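Local coordinates for conserved membrane protein (Chlamydia abortus, PDB 6GZU) that acts as a secreted effector that combines deubiquitination with acetylation and induces Golgi fragmentation, this piece being its zinc-bound CE-clan enzyme domain, at residues Ile51-Ala54 with Val55-Leu59. Residues are numbered along the deposited sequence; the frame is centred on the assembly and turned at random.
Sequences IERA and VLKDL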
loop_
_atom_site.group_PDB
_atom_site.type_symbol
_atom_site.label_atom_id
_atom_site.label_comp_id
_atom_site.label_asym_id
_atom_site.label_seq_id
_atom_site.Cartn_x
_atom_site.Cartn_y
_atom_site.Cartn_z
ATOM N N ILE A 51 8.054 -3.947 4.524
ATOM C CA ILE A 51 7.302 -3.924 3.255
ATOM C C ILE A 51 7.819 -4.974 2.245
ATOM O O ILE A 51 7.012 -5.609 1.600
ATOM C CB ILE A 51 7.266 -2.473 2.647
ATOM C CG1 ILE A 51 6.489 -2.412 1.342
ATOM C CG2 ILE A 51 8.678 -1.933 2.417
ATOM C CD1 ILE A 51 5.007 -2.796 1.432
ATOM N N GLU A 52 9.130 -5.199 2.140
ATOM C CA GLU A 52 9.595 -6.148 1.133
ATOM C C GLU A 52 9.074 -7.560 1.469
ATOM O O GLU A 52 8.594 -8.295 0.578
ATOM C CB GLU A 52 11.115 -6.144 1.015
ATOM C CG GLU A 52 11.623 -7.249 0.085
ATOM C CD GLU A 52 13.111 -7.228 -0.023
ATOM O OE1 GLU A 52 13.825 -6.883 0.960
ATOM O OE2 GLU A 52 13.614 -7.564 -1.104
ATOM N N ARG A 53 9.212 -7.959 2.738
ATOM C CA ARG A 53 8.734 -9.297 3.163
ATOM C C ARG A 53 7.229 -9.422 2.913
ATOM O O ARG A 53 6.751 -10.478 2.446
ATOM C CB ARG A 53 9.101 -9.563 4.636
ATOM C CG ARG A 53 8.643 -10.883 5.230
ATOM C CD ARG A 53 9.347 -12.060 4.635
ATOM N NE ARG A 53 10.797 -12.005 4.851
ATOM C CZ ARG A 53 11.441 -12.505 5.911
ATOM N NH1 ARG A 53 10.770 -13.109 6.903
ATOM N NH2 ARG A 53 12.771 -12.397 5.978
ATOM N N ALA A 54 6.457 -8.364 3.166
ATOM C CA ALA A 54 5.019 -8.414 2.936
ATOM C C ALA A 54 4.672 -8.625 1.466
ATOM O O ALA A 54 3.818 -9.478 1.097
ATOM C CB ALA A 54 4.326 -7.149 3.487
ATOM N N VAL A 55 5.337 -7.880 0.596
ATOM C CA VAL A 55 5.133 -8.033 -0.836
ATOM C C VAL A 55 5.506 -9.431 -1.301
ATOM O O VAL A 55 4.739 -10.071 -2.054
ATOM C CB VAL A 55 5.990 -6.974 -1.589
ATOM C CG1 VAL A 55 6.005 -7.275 -3.087
ATOM C CG2 VAL A 55 5.467 -5.551 -1.324
ATOM N N LEU A 56 6.686 -9.910 -0.914
ATOM C CA LEU A 56 7.097 -11.251 -1.328
ATOM C C LEU A 56 6.142 -12.319 -0.841
ATOM O O LEU A 56 5.767 -13.216 -1.612
ATOM C CB LEU A 56 8.510 -11.571 -0.852
ATOM C CG LEU A 56 9.588 -10.665 -1.425
ATOM C CD1 LEU A 56 10.966 -10.878 -0.739
ATOM C CD2 LEU A 56 9.716 -10.956 -2.920
ATOM N N LYS A 57 5.671 -12.219 0.398
ATOM C CA LYS A 57 4.706 -13.227 0.888
ATOM C C LYS A 57 3.395 -13.123 0.110
ATOM O O LYS A 57 2.792 -14.144 -0.245
ATOM C CB LYS A 57 4.430 -13.078 2.392
ATOM C CG LYS A 57 5.590 -13.572 3.289
ATOM C CD LYS A 57 5.343 -13.237 4.767
ATOM C CE LYS A 57 4.098 -13.973 5.290
ATOM N NZ LYS A 57 4.196 -15.465 5.099
ATOM N N ASP A 58 2.939 -11.906 -0.197
ATOM C CA ASP A 58 1.640 -11.796 -0.895
ATOM C C ASP A 58 1.696 -12.312 -2.332
ATOM O O ASP A 58 0.692 -12.766 -2.866
ATOM C CB ASP A 58 1.123 -10.346 -0.852
ATOM C CG ASP A 58 0.644 -9.957 0.501
ATOM O OD1 ASP A 58 0.176 -10.856 1.223
ATOM O OD2 ASP A 58 0.680 -8.778 0.848
ATOM N N LEU A 59 2.893 -12.314 -2.933
ATOM C CA LEU A 59 3.083 -12.898 -4.270
ATOM C C LEU A 59 3.529 -14.349 -4.203
ATOM O O LEU A 59 3.923 -14.934 -5.233
ATOM C CB LEU A 59 4.140 -12.088 -5.043
ATOM C CG LEU A 59 3.626 -10.659 -5.300
ATOM C CD1 LEU A 59 4.801 -9.778 -5.825
ATOM C CD2 LEU A 59 2.524 -10.763 -6.294
HETATM O O HOH W 1 2.215 -10.409 3.233
#
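Ile51 to Asp58 form a two-turn α-helix, and every carbonyl of 51-54 accepts the amide four residues on. Val55 N reaches Ile51 O at 3.0 Å and Leu56 N reaches Glu52 O at 2.9 Å, both nearly straight; the last of the four, Asp58 N to Ala54 O, is more bent (153° at the hydrogen). Leu59 then leaves the helical conformation, though its amide still bonds to Val55 O.

Ala54 O has a second partner, a water donating to it at 2.8 Å. The same water also gives a weak bond to Asp58 OD1, so it bridges the carbonyl and the carboxylate. On the buried side, Ile51 CD1 meets Val55 CG2 at 3.9 Å. Glu52 and Leu56 run side by side, CG against CD1 (3.8 Å); with its CG opposite the backbone N (chi1 173°), the extended glutamate carries its carboxylate to Ser168 and Arg172. Arg53 and Lys57 touch loosely through their aliphatic parts.

Asp58 hydrogen-bonds through OD1 to the zinc ligand His80 and through OD2 to Tyr103, a second-shell role that probably orients the imidazole. The helix thus packs Ile51 and Val55 on strand 100-107, sets Glu52 and Leu56 against helix 159-174, and rests Arg53 and Lys57 on Tyr62 of strand 62-63.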